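PDB 3MYV: SusD superfamily protein, which probably binds polysaccharide at the outer membrane of Bacteroides vulgatus, as a member of the SusD family. Local coordinates for residues L432-D437 with P443-N448; F63-R66 with N71-S74; A35-Y40 with T125-Y130; P143-L148 with E153-S158. All blocks are in the same frame, centred on the assembly; numbering follows the deposited sequence.

Contact 3 is the buried one of the four; its centre lies about 8 Å from the centre of the chain. It joins helices 36-43 and 103-128 through sulfur and an aromatic ring. The other three are partly buried and lie mainly in loops; contact 4 also takes in the start of strand 157-159. Contact 1 is mostly amide bonds to backbone, contact 2 rests on one asparagine, and contact 4 combines proline packing with a histidine between two carboxylates. Contact 1 touches all the others. L432 packs on H65 and A72 of contact 2 and bonds to C127 of contact 3, while R157 of contact 4 reaches N448 and E446. Contacts 2 and 4 do not touch.

Contact 1: L432-D437 with P443-N448; sequences LPIPED and PEMEQN
Q447 meets the backbone of I434 with both ends of its amide. I434 N gives a hydrogen bond to Q447 OE1 (2.8 Å), in the carbonyl plane and on a lone pair. Q447 NE2 returns one to I434 O (2.8 Å), nearly straight at 170°. The pair fixes the rotation of the amide. CG of Q447 stands anti to the backbone N (chi1 -179°), and a bend at chi2 then turns the amide to I434. OE1 also accepts from N448 N, which is tilted from the carbonyl plane, so two backbone N-H groups grip one oxygen.

N448 supplies the third bond across the contact. Its ND2 meets L432 O at 2.8 Å, nearly along the C=O axis and in the plane of the N448 amide. ND2 also bonds to F128 O, and OD1 accepts from R157, so the amide is held at both ends.

The two segments lie on either side of the short helix 438-441 in the sequence, in the RagB/SusD part of the protein. The bonds therefore tie the approach to this helix to the chain that leaves it.

One apolar pair adds to this. I434 CG2 lies 4.0 Å from SE of selenomethionine M445, the two side chains crossing at about a right angle. F439 of the helix touches both. Two carbons pack against oxygens: I434 CG1 lies 3.9 Å from E446 O, and P433 CB 3.6 Å from Q447 OE1.

Contact 2: F63-R66 with N71-S74; sequences FNHR and NAGS
H65 and N71 bring the two segments closest, with their CA atoms 5.4 Å apart. Neither segment is regular helix or strand. F63 has a positive phi of 44° and is the C-prime residue of the Schellman motif that ends helix 56-61. The chain then runs on through N64 to R66 and returns by N71, which also has a positive phi.

N71 carries the contact. With CG anti to the carbonyl carbon (chi1 -57°), its amide reaches N64 O, and ND2 gives this oxygen a hydrogen bond at 3.0 Å. The oxygen lies in the plane of the N71 amide, but the donor sits above the carbonyl plane of N64 and is not on a lone pair. N71 CB also comes to 3.2 Å from N64 O. The other end of the amide, OD1, is bonded to S69 OG.

The N71-N64 bond closes a loop in the connection between helices 56-61 and 77-94, in the part of the chain that belongs to the SusD-type starch-binding family. T59 of the first helix bonds to N71 O, which ties the loop back to that helix.

The H65 ring turns its edge to N71 O, with CE1 3.4 Å away. Its ND1 bonds to L70 O, and its NE2 to K44. On the more exposed side, a water accepts from N71 ND2 at 3.0 Å and lies next to R66 NH1. With an alanine in place of N71, N64 O would probably lose its donor from across the loop, and the S69 hydroxyl its amide partner.

Contact 3: A35-Y40 with T125-Y130; sequences AAMFAY and TRCFGY. With EDO (1,2-ethanediol), chain I.
C127 SG sits over one face of the Y40 ring, 4.3 Å from the ring centroid and 16° off its normal. This is a Cys sulfur-aromatic contact. The sulfur is offset toward the rim of the ring, with Y40 CE1 its nearest ring atom at 4.1 Å. CG of Y40 is anti to the backbone N (chi1 -167°), which sends the ring across to helix 103-128. The same sulfur meets SE of selenomethionine M37 at 4.1 Å. The M37 chain folds back at chi2 (-35°), which brings SE to the sulfur. C127 SG is thus packed by two side chains one helical turn apart, and all three residues are buried.

The looser side is bridged by a water and lies beside a bound diol. Y40 OH gives a hydrogen bond to the water at 2.6 Å, in the plane of its ring. That water in turn donates to R126 O (2.8 Å), bridging the hydroxyl to the end of the helix. R126 NH2 bonds to O2 of a 1,2-ethanediol, probably from the crystallisation liquor, at 3.1 Å. The diol oxygen lies at the edge of the guanidinium, near its plane. D123 forms a salt bridge with the same nitrogen.

The contact joins the first turn of helix 36-43 to the last turn of helix 103-128. C60 of helix 56-61 touches Y40, T125 packs on helix 160-177, and C127 shares a backbone bond with L432.

Contact 4: P143-L148 with E153-S158; sequences PLIDHL and ENPPRS
The short, loosely paired antiparallel strands 140-143 and 157-159 are joined by a loop, and this contact packs the two sides of that connection together. P143 and R157 pass with CA atoms 3.9 Å apart, their side chains pointing apart. P143 CA makes a CA-H...O contact with P156 O at 3.2 Å. The chain bends at I145 in an inverse gamma turn, and I145 CD1 lies 4.1 Å from P155 CG. On the L144 side, CB packs on the CB and OG of S158, both 3.7 Å away. A water bridges L144 N, P156 O and S158 OG.

The outer end is polar. H147 CG stands between the backbone N and the carbonyl carbon (chi1 61°), which turns the ring toward E153. Its ND1 gives a hydrogen bond to D146 OD1 at 2.7 Å, and its NE2 one to E153 OE2. Both lie near the ring plane, which should fix the ring's rotation and may favour its protonated form. A phenylalanine at H147 would probably leave both carboxylates without this shared partner and E153 freer to turn, though G150 N would still bond to E153 OE1. E153 OE2 accepts from H147 NE2 (2.7 Å) with its syn lone pair, ring and carboxylate only 5° from coplanar.

Contact 1: L432-D437 with P443-N448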
loop_
_atom_site.group_PDB
_atom_site.type_symbol
_atom_site.label_atom_id
_atom_site.label_comp_id
_atom_site.label_asym_id
_atom_site.label_seq_id
_atom_site.Cartn_x
_atom_site.Cartn_y
_atom_site.Cartn_z
ATOM N N LEU A 432 -3.414 3.674 -14.720
ATOM C CA LEU A 432 -4.830 3.957 -14.988
ATOM C C LEU A 432 -4.972 5.137 -15.920
ATOM O O LEU A 432 -4.063 5.990 -16.004
ATOM C CB LEU A 432 -5.572 4.278 -13.697
ATOM C CG LEU A 432 -5.801 3.122 -12.735
ATOM C CD1 LEU A 432 -6.267 3.681 -11.413
ATOM C CD2 LEU A 432 -6.783 2.045 -13.261
ATOM N N PRO A 433 -6.099 5.193 -16.658
ATOM C CA PRO A 433 -6.310 6.394 -17.457
ATOM C C PRO A 433 -6.799 7.585 -16.608
ATOM O O PRO A 433 -7.423 7.410 -15.548
ATOM C CB PRO A 433 -7.381 5.957 -18.441
ATOM C CG PRO A 433 -8.235 5.005 -17.613
ATOM C CD PRO A 433 -7.233 4.258 -16.762
ATOM N N ILE A 434 -6.481 8.784 -17.080
ATOM C CA ILE A 434 -7.037 10.014 -16.550
ATOM C C ILE A 434 -8.558 9.989 -16.833
ATOM O O ILE A 434 -8.959 9.716 -17.978
ATOM C CB ILE A 434 -6.373 11.272 -17.214
ATOM C CG1 ILE A 434 -4.835 11.278 -17.064
ATOM C CG2 ILE A 434 -6.998 12.565 -16.647
ATOM C CD1 ILE A 434 -4.302 11.247 -15.642
ATOM N N PRO A 435 -9.397 10.244 -15.816
ATOM C CA PRO A 435 -10.852 10.244 -16.034
ATOM C C PRO A 435 -11.270 11.260 -17.082
ATOM O O PRO A 435 -10.788 12.402 -17.076
ATOM C CB PRO A 435 -11.431 10.631 -14.667
ATOM C CG PRO A 435 -10.348 10.271 -13.696
ATOM C CD PRO A 435 -9.060 10.449 -14.395
ATOM N N GLU A 436 -12.187 10.849 -17.942
ATOM C CA GLU A 436 -12.624 11.651 -19.079
ATOM C C GLU A 436 -13.094 13.053 -18.636
ATOM O O GLU A 436 -12.815 14.056 -19.312
ATOM C CB GLU A 436 -13.746 10.921 -19.814
ATOM C CG GLU A 436 -14.295 11.644 -21.035
ATOM C CD GLU A 436 -15.393 10.856 -21.750
ATOM O OE1 GLU A 436 -16.521 10.754 -21.212
ATOM O OE2 GLU A 436 -15.132 10.367 -22.865
ATOM N N ASP A 437 -13.772 13.128 -17.491
ATOM C CA ASP A 437 -14.314 14.419 -17.058
ATOM C C ASP A 437 -13.285 15.479 -16.708
ATOM O O ASP A 437 -13.629 16.668 -16.677
ATOM C CB ASP A 437 -15.389 14.285 -15.970
ATOM C CG ASP A 437 -14.869 13.757 -14.676
ATOM O OD1 ASP A 437 -13.679 13.370 -14.577
ATOM O OD2 ASP A 437 -15.697 13.715 -13.735
ATOM N N PRO A 443 -9.036 20.645 -21.510
ATOM C CA PRO A 443 -9.054 19.888 -22.758
ATOM C C PRO A 443 -7.678 19.553 -23.336
ATOM O O PRO A 443 -7.565 18.593 -24.100
ATOM C CB PRO A 443 -9.848 20.790 -23.714
ATOM C CG PRO A 443 -9.810 22.137 -23.096
ATOM C CD PRO A 443 -9.760 21.917 -21.632
ATOM N N GLU A 444 -6.649 20.310 -22.968
ATOM C CA GLU A 444 -5.307 20.051 -23.481
ATOM C C GLU A 444 -4.454 19.174 -22.547
ATOM O O GLU A 444 -3.337 18.849 -22.868
ATOM C CB GLU A 444 -4.600 21.373 -23.800
ATOM C CG GLU A 444 -5.378 22.282 -24.761
ATOM C CD GLU A 444 -5.835 21.576 -26.029
ATOM O OE1 GLU A 444 -5.006 20.921 -26.699
ATOM O OE2 GLU A 444 -7.035 21.683 -26.363
HETATM N N MSE A 445 -4.996 18.778 -21.394
HETATM C CA MSE A 445 -4.355 17.811 -20.536
HETATM C C MSE A 445 -4.140 16.526 -21.345
HETATM O O MSE A 445 -4.990 16.109 -22.137
HETATM C CB MSE A 445 -5.209 17.528 -19.288
HETATM C CG MSE A 445 -4.675 16.467 -18.385
HETATM SE SE MSE A 445 -5.606 16.295 -16.684
HETATM C CE MSE A 445 -5.184 18.025 -15.926
ATOM N N GLU A 446 -2.986 15.912 -21.157
ATOM C CA GLU A 446 -2.685 14.663 -21.845
ATOM C C GLU A 446 -3.306 13.467 -21.154
ATOM O O GLU A 446 -3.281 13.371 -19.946
ATOM C CB GLU A 446 -1.186 14.464 -21.932
ATOM C CG GLU A 446 -0.533 15.620 -22.637
ATOM C CD GLU A 446 0.646 15.211 -23.453
ATOM O OE1 GLU A 446 0.431 14.546 -24.483
ATOM O OE2 GLU A 446 1.779 15.576 -23.075
ATOM N N GLN A 447 -3.845 12.553 -21.953
ATOM C CA GLN A 447 -4.275 11.245 -21.484
ATOM C C GLN A 447 -3.025 10.369 -21.448
ATOM O O GLN A 447 -2.049 10.628 -22.176
ATOM C CB GLN A 447 -5.343 10.668 -22.406
ATOM C CG GLN A 447 -5.907 9.296 -22.024
ATOM C CD GLN A 447 -6.402 9.224 -20.621
ATOM O OE1 GLN A 447 -5.638 8.897 -19.701
ATOM N NE2 GLN A 447 -7.690 9.562 -20.421
ATOM N N ASN A 448 -3.016 9.374 -20.581
ATOM C CA ASN A 448 -1.921 8.409 -20.593
ATOM C C ASN A 448 -1.865 7.703 -21.950
ATOM O O ASN A 448 -2.895 7.451 -22.567
ATOM C CB ASN A 448 -2.031 7.418 -19.422
ATOM C CG ASN A 448 -1.456 7.993 -18.145
ATOM O OD1 ASN A 448 -0.508 8.780 -18.200
ATOM N ND2 ASN A 448 -2.024 7.629 -16.985
#

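Contact 2: F63-R66 with N71-S74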
loop_
_atom_site.group_PDB
_atom_site.type_symbol
_atom_site.label_atom_id
_atom_site.label_comp_id
_atom_site.label_asym_id
_atom_site.label_seq_id
_atom_site.Cartn_x
_atom_site.Cartn_y
_atom_site.Cartn_z
ATOM N N PHE A 63 -7.108 -5.793 -16.101
ATOM C CA PHE A 63 -6.718 -4.451 -16.615
ATOM C C PHE A 63 -7.822 -3.826 -17.487
ATOM O O PHE A 63 -7.552 -3.190 -18.490
ATOM C CB PHE A 63 -5.365 -4.473 -17.345
ATOM C CG PHE A 63 -4.189 -4.730 -16.420
ATOM C CD1 PHE A 63 -4.010 -5.985 -15.830
ATOM C CD2 PHE A 63 -3.272 -3.713 -16.125
ATOM C CE1 PHE A 63 -2.932 -6.228 -14.927
ATOM C CE2 PHE A 63 -2.173 -3.939 -15.247
ATOM C CZ PHE A 63 -2.009 -5.196 -14.640
ATOM N N ASN A 64 -9.069 -3.988 -17.041
ATOM C CA ASN A 64 -10.233 -3.478 -17.759
ATOM C C ASN A 64 -10.543 -2.080 -17.216
ATOM O O ASN A 64 -11.321 -1.936 -16.275
ATOM C CB ASN A 64 -11.431 -4.420 -17.558
ATOM C CG ASN A 64 -12.694 -3.900 -18.199
ATOM O OD1 ASN A 64 -12.657 -2.933 -18.947
ATOM N ND2 ASN A 64 -13.826 -4.511 -17.876
ATOM N N HIS A 65 -9.877 -1.083 -17.787
ATOM C CA HIS A 65 -9.985 0.310 -17.349
ATOM C C HIS A 65 -10.137 1.211 -18.570
ATOM O O HIS A 65 -9.444 1.031 -19.568
ATOM C CB HIS A 65 -8.731 0.755 -16.602
ATOM C CG HIS A 65 -8.288 -0.190 -15.546
ATOM N ND1 HIS A 65 -9.002 -0.380 -14.386
ATOM C CD2 HIS A 65 -7.178 -0.962 -15.443
ATOM C CE1 HIS A 65 -8.376 -1.271 -13.634
ATOM N NE2 HIS A 65 -7.266 -1.639 -14.252
ATOM N N ARG A 66 -11.000 2.211 -18.473
ATOM C CA ARG A 66 -11.092 3.197 -19.551
ATOM C C ARG A 66 -11.423 4.601 -19.048
ATOM O O ARG A 66 -11.891 4.769 -17.919
ATOM C CB ARG A 66 -12.082 2.732 -20.605
ATOM C CG ARG A 66 -13.437 2.447 -20.080
ATOM C CD ARG A 66 -14.323 1.810 -21.153
ATOM N NE ARG A 66 -15.703 2.233 -20.956
ATOM C CZ ARG A 66 -16.593 1.619 -20.179
ATOM N NH1 ARG A 66 -16.280 0.501 -19.520
ATOM N NH2 ARG A 66 -17.817 2.119 -20.073
ATOM N N ASN A 71 -12.987 1.860 -13.456
ATOM C CA ASN A 71 -13.118 0.500 -12.926
ATOM C C ASN A 71 -11.978 0.223 -11.952
ATOM O O ASN A 71 -11.341 -0.841 -11.989
ATOM C CB ASN A 71 -13.151 -0.560 -14.039
ATOM C CG ASN A 71 -14.266 -0.329 -15.065
ATOM O OD1 ASN A 71 -15.296 0.237 -14.749
ATOM N ND2 ASN A 71 -14.066 -0.811 -16.289
ATOM N N ALA A 72 -11.751 1.183 -11.058
ATOM C CA ALA A 72 -10.688 1.089 -10.067
ATOM C C ALA A 72 -11.109 1.787 -8.780
ATOM O O ALA A 72 -10.377 2.604 -8.232
ATOM C CB ALA A 72 -9.352 1.674 -10.623
ATOM N N GLY A 73 -12.299 1.451 -8.298
ATOM C CA GLY A 73 -12.803 2.044 -7.074
ATOM C C GLY A 73 -12.906 3.561 -7.198
ATOM O O GLY A 73 -13.514 4.058 -8.135
ATOM N N SER A 74 -12.300 4.276 -6.252
ATOM C CA SER A 74 -12.193 5.756 -6.272
ATOM C C SER A 74 -10.739 6.241 -6.212
ATOM O O SER A 74 -10.410 7.270 -5.571
ATOM C CB SER A 74 -12.960 6.315 -5.082
ATOM O OG SER A 74 -14.328 5.984 -5.219
HETATM O O HOH W 1 -16.443 -1.380 -17.976
#

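Contact 3: A35-Y40 with T125-Y130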
loop_
_atom_site.group_PDB
_atom_site.type_symbol
_atom_site.label_atom_id
_atom_site.label_comp_id
_atom_site.label_asym_id
_atom_site.label_seq_id
_atom_site.Cartn_x
_atom_site.Cartn_y
_atom_site.Cartn_z
ATOM N N ALA A 35 -10.604 -1.095 0.436
ATOM C CA ALA A 35 -10.536 -2.235 -0.486
ATOM C C ALA A 35 -9.740 -1.961 -1.774
ATOM O O ALA A 35 -8.848 -2.733 -2.129
ATOM C CB ALA A 35 -11.967 -2.700 -0.863
ATOM N N ALA A 36 -10.089 -0.903 -2.500
ATOM C CA ALA A 36 -9.580 -0.730 -3.882
ATOM C C ALA A 36 -8.057 -0.749 -4.013
ATOM O O ALA A 36 -7.542 -1.309 -4.974
ATOM C CB ALA A 36 -10.150 0.524 -4.559
HETATM N N MSE A 37 -7.348 -0.125 -3.077
HETATM C CA MSE A 37 -5.862 -0.044 -3.172
HETATM C C MSE A 37 -5.247 -1.459 -3.172
HETATM O O MSE A 37 -4.272 -1.729 -3.882
HETATM C CB MSE A 37 -5.263 0.760 -2.012
HETATM C CG MSE A 37 -4.754 2.142 -2.274
HETATM SE SE MSE A 37 -3.898 2.607 -3.923
HETATM C CE MSE A 37 -2.987 1.033 -4.455
ATOM N N PHE A 38 -5.858 -2.354 -2.424
ATOM C CA PHE A 38 -5.363 -3.702 -2.252
ATOM C C PHE A 38 -5.722 -4.531 -3.442
ATOM O O PHE A 38 -4.900 -5.294 -3.922
ATOM C CB PHE A 38 -5.882 -4.294 -0.945
ATOM C CG PHE A 38 -5.515 -3.460 0.253
ATOM C CD1 PHE A 38 -4.209 -3.429 0.709
ATOM C CD2 PHE A 38 -6.454 -2.689 0.892
ATOM C CE1 PHE A 38 -3.856 -2.636 1.775
ATOM C CE2 PHE A 38 -6.115 -1.896 1.965
ATOM C CZ PHE A 38 -4.824 -1.865 2.412
ATOM N N ALA A 39 -6.943 -4.366 -3.946
ATOM C CA ALA A 39 -7.334 -5.026 -5.191
ATOM C C ALA A 39 -6.332 -4.686 -6.276
ATOM O O ALA A 39 -5.906 -5.532 -7.058
ATOM C CB ALA A 39 -8.734 -4.607 -5.591
ATOM N N TYR A 40 -5.956 -3.421 -6.313
ATOM C CA TYR A 40 -5.087 -2.906 -7.360
ATOM C C TYR A 40 -3.690 -3.524 -7.256
ATOM O O TYR A 40 -3.178 -4.113 -8.213
ATOM C CB TYR A 40 -5.024 -1.376 -7.246
ATOM C CG TYR A 40 -4.413 -0.686 -8.438
ATOM C CD1 TYR A 40 -3.038 -0.572 -8.567
ATOM C CD2 TYR A 40 -5.222 -0.155 -9.446
ATOM C CE1 TYR A 40 -2.459 0.066 -9.677
ATOM C CE2 TYR A 40 -4.654 0.468 -10.557
ATOM C CZ TYR A 40 -3.271 0.573 -10.660
ATOM O OH TYR A 40 -2.729 1.185 -11.769
ATOM N N THR A 125 0.514 8.945 -7.705
ATOM C CA THR A 125 1.692 8.884 -8.550
ATOM C C THR A 125 1.938 7.455 -9.019
ATOM O O THR A 125 2.208 7.218 -10.209
ATOM C CB THR A 125 2.914 9.453 -7.837
ATOM O OG1 THR A 125 2.626 10.791 -7.366
ATOM C CG2 THR A 125 4.121 9.452 -8.760
ATOM N N ARG A 126 1.860 6.486 -8.110
ATOM C CA ARG A 126 2.090 5.103 -8.562
ATOM C C ARG A 126 0.927 4.470 -9.346
ATOM O O ARG A 126 1.135 3.473 -10.042
ATOM C CB ARG A 126 2.570 4.200 -7.439
ATOM C CG ARG A 126 1.618 4.046 -6.285
ATOM C CD ARG A 126 2.302 3.172 -5.247
ATOM N NE ARG A 126 1.522 3.159 -4.027
ATOM C CZ ARG A 126 1.622 2.271 -3.038
ATOM N NH1 ARG A 126 2.424 1.237 -3.123
ATOM N NH2 ARG A 126 0.857 2.402 -1.962
ATOM N N CYS A 127 -0.284 5.013 -9.203
ATOM C CA CYS A 127 -1.418 4.561 -9.982
ATOM C C CYS A 127 -1.538 5.243 -11.363
ATOM O O CYS A 127 -1.986 4.601 -12.315
ATOM C CB CYS A 127 -2.702 4.748 -9.200
ATOM S SG CYS A 127 -2.835 3.692 -7.777
ATOM N N PHE A 128 -1.156 6.525 -11.479
ATOM C CA PHE A 128 -1.369 7.277 -12.727
ATOM C C PHE A 128 -0.120 7.655 -13.536
ATOM O O PHE A 128 -0.245 8.095 -14.671
ATOM C CB PHE A 128 -2.250 8.505 -12.470
ATOM C CG PHE A 128 -3.622 8.143 -12.023
ATOM C CD1 PHE A 128 -4.625 7.870 -12.963
ATOM C CD2 PHE A 128 -3.926 8.019 -10.679
ATOM C CE1 PHE A 128 -5.892 7.509 -12.551
ATOM C CE2 PHE A 128 -5.214 7.644 -10.265
ATOM C CZ PHE A 128 -6.184 7.382 -11.202
ATOM N N GLY A 129 1.063 7.442 -12.958
ATOM C CA GLY A 129 2.326 7.606 -13.640
ATOM C C GLY A 129 3.112 6.322 -13.684
ATOM O O GLY A 129 2.894 5.408 -12.868
ATOM N N TYR A 130 3.992 6.229 -14.685
ATOM C CA TYR A 130 4.848 5.078 -14.835
ATOM C C TYR A 130 5.837 5.071 -13.658
ATOM O O TYR A 130 6.116 6.135 -13.051
ATOM C CB TYR A 130 5.562 5.126 -16.207
ATOM C CG TYR A 130 4.656 4.772 -17.362
ATOM C CD1 TYR A 130 3.772 5.708 -17.896
ATOM C CD2 TYR A 130 4.655 3.493 -17.904
ATOM C CE1 TYR A 130 2.929 5.374 -18.944
ATOM C CE2 TYR A 130 3.824 3.157 -18.955
ATOM C CZ TYR A 130 2.960 4.091 -19.474
ATOM O OH TYR A 130 2.133 3.750 -20.538
HETATM C C1 EDO I . -0.849 -0.545 0.414
HETATM O O1 EDO I . 0.006 -1.078 -0.590
HETATM C C2 EDO I . -0.047 0.270 1.433
HETATM O O2 EDO I . 0.190 1.645 0.977
HETATM O O HOH W 2 -0.172 1.585 -11.627
#

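Contact 4: P143-L148 with E153-S158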
loop_
_atom_site.group_PDB
_atom_site.type_symbol
_atom_site.label_atom_id
_atom_site.label_comp_id
_atom_site.label_asym_id
_atom_site.label_seq_id
_atom_site.Cartn_x
_atom_site.Cartn_y
_atom_site.Cartn_z
ATOM N N PRO A 143 -2.063 15.257 -11.506
ATOM C CA PRO A 143 -1.909 16.630 -11.028
ATOM C C PRO A 143 -1.362 16.620 -9.598
ATOM O O PRO A 143 -1.694 15.721 -8.803
ATOM C CB PRO A 143 -3.346 17.180 -11.079
ATOM C CG PRO A 143 -3.996 16.401 -12.112
ATOM C CD PRO A 143 -3.420 15.006 -12.009
ATOM N N LEU A 144 -0.500 17.583 -9.295
ATOM C CA LEU A 144 0.266 17.588 -8.055
ATOM C C LEU A 144 -0.314 18.608 -7.090
ATOM O O LEU A 144 -0.225 19.824 -7.341
ATOM C CB LEU A 144 1.728 17.932 -8.396
ATOM C CG LEU A 144 2.712 18.048 -7.223
ATOM C CD1 LEU A 144 2.684 16.799 -6.388
ATOM C CD2 LEU A 144 4.149 18.362 -7.721
ATOM N N ILE A 145 -0.913 18.152 -5.992
ATOM C CA ILE A 145 -1.517 19.068 -5.005
ATOM C C ILE A 145 -0.476 19.419 -3.953
ATOM O O ILE A 145 -0.467 18.890 -2.818
ATOM C CB ILE A 145 -2.805 18.471 -4.364
ATOM C CG1 ILE A 145 -3.708 17.837 -5.444
ATOM C CG2 ILE A 145 -3.585 19.521 -3.591
ATOM C CD1 ILE A 145 -4.083 18.776 -6.624
ATOM N N ASP A 146 0.419 20.307 -4.363
ATOM C CA ASP A 146 1.530 20.760 -3.557
ATOM C C ASP A 146 1.278 22.163 -3.039
ATOM O O ASP A 146 2.208 22.841 -2.625
ATOM C CB ASP A 146 2.854 20.675 -4.331
ATOM C CG ASP A 146 2.904 21.601 -5.550
ATOM O OD1 ASP A 146 1.868 22.188 -5.884
ATOM O OD2 ASP A 146 3.987 21.732 -6.181
ATOM N N HIS A 147 0.014 22.574 -3.046
ATOM C CA HIS A 147 -0.408 23.892 -2.576
ATOM C C HIS A 147 -1.918 23.921 -2.408
ATOM O O HIS A 147 -2.632 22.998 -2.842
ATOM C CB HIS A 147 -0.044 24.969 -3.600
ATOM C CG HIS A 147 -0.702 24.765 -4.927
ATOM N ND1 HIS A 147 -0.263 23.822 -5.830
ATOM C CD2 HIS A 147 -1.774 25.365 -5.494
ATOM C CE1 HIS A 147 -1.031 23.862 -6.906
ATOM N NE2 HIS A 147 -1.960 24.788 -6.724
ATOM N N LEU A 148 -2.390 25.017 -1.836
ATOM C CA LEU A 148 -3.788 25.318 -1.717
ATOM C C LEU A 148 -4.319 25.766 -3.075
ATOM O O LEU A 148 -3.930 26.846 -3.596
ATOM C CB LEU A 148 -3.997 26.451 -0.699
ATOM C CG LEU A 148 -5.457 26.808 -0.421
ATOM C CD1 LEU A 148 -6.114 25.729 0.387
ATOM C CD2 LEU A 148 -5.588 28.160 0.284
ATOM N N GLU A 153 -8.840 27.374 -10.226
ATOM C CA GLU A 153 -7.602 26.762 -10.697
ATOM C C GLU A 153 -7.830 25.266 -10.938
ATOM O O GLU A 153 -8.435 24.577 -10.119
ATOM C CB GLU A 153 -6.502 26.926 -9.638
ATOM C CG GLU A 153 -5.151 26.367 -10.028
ATOM C CD GLU A 153 -4.196 26.249 -8.855
ATOM O OE1 GLU A 153 -4.398 26.921 -7.812
ATOM O OE2 GLU A 153 -3.238 25.477 -8.992
ATOM N N ASN A 154 -7.308 24.766 -12.056
ATOM C CA ASN A 154 -7.331 23.336 -12.366
ATOM C C ASN A 154 -5.887 22.910 -12.577
ATOM O O ASN A 154 -5.336 23.150 -13.651
ATOM C CB ASN A 154 -8.150 23.072 -13.621
ATOM C CG ASN A 154 -9.558 23.597 -13.504
ATOM O OD1 ASN A 154 -9.942 24.531 -14.204
ATOM N ND2 ASN A 154 -10.304 23.058 -12.557
ATOM N N PRO A 155 -5.256 22.337 -11.542
ATOM C CA PRO A 155 -3.828 22.047 -11.675
ATOM C C PRO A 155 -3.532 21.100 -12.829
ATOM O O PRO A 155 -4.295 20.170 -13.065
ATOM C CB PRO A 155 -3.470 21.393 -10.349
ATOM C CG PRO A 155 -4.526 21.825 -9.385
ATOM C CD PRO A 155 -5.774 22.010 -10.199
ATOM N N PRO A 156 -2.440 21.342 -13.562
ATOM C CA PRO A 156 -2.123 20.462 -14.667
ATOM C C PRO A 156 -1.497 19.170 -14.117
ATOM O O PRO A 156 -1.217 19.080 -12.936
ATOM C CB PRO A 156 -1.071 21.272 -15.436
ATOM C CG PRO A 156 -0.350 22.023 -14.344
ATOM C CD PRO A 156 -1.474 22.453 -13.453
ATOM N N ARG A 157 -1.217 18.219 -14.990
ATOM C CA ARG A 157 -0.426 17.076 -14.616
ATOM C C ARG A 157 1.004 17.545 -14.397
ATOM O O ARG A 157 1.509 18.384 -15.133
ATOM C CB ARG A 157 -0.488 15.997 -15.689
ATOM C CG ARG A 157 -1.877 15.405 -15.900
ATOM C CD ARG A 157 -1.870 14.320 -16.938
ATOM N NE ARG A 157 -1.221 13.111 -16.457
ATOM C CZ ARG A 157 -1.035 11.992 -17.156
ATOM N NH1 ARG A 157 -1.395 11.881 -18.440
ATOM N NH2 ARG A 157 -0.461 10.963 -16.563
ATOM N N SER A 158 1.642 17.037 -13.345
ATOM C CA SER A 158 3.063 17.220 -13.173
ATOM C C SER A 158 3.781 15.900 -13.465
ATOM O O SER A 158 3.113 14.877 -13.604
ATOM C CB SER A 158 3.333 17.696 -11.750
ATOM O OG SER A 158 3.073 19.074 -11.658
HETATM O O HOH W 3 0.500 19.741 -11.032
#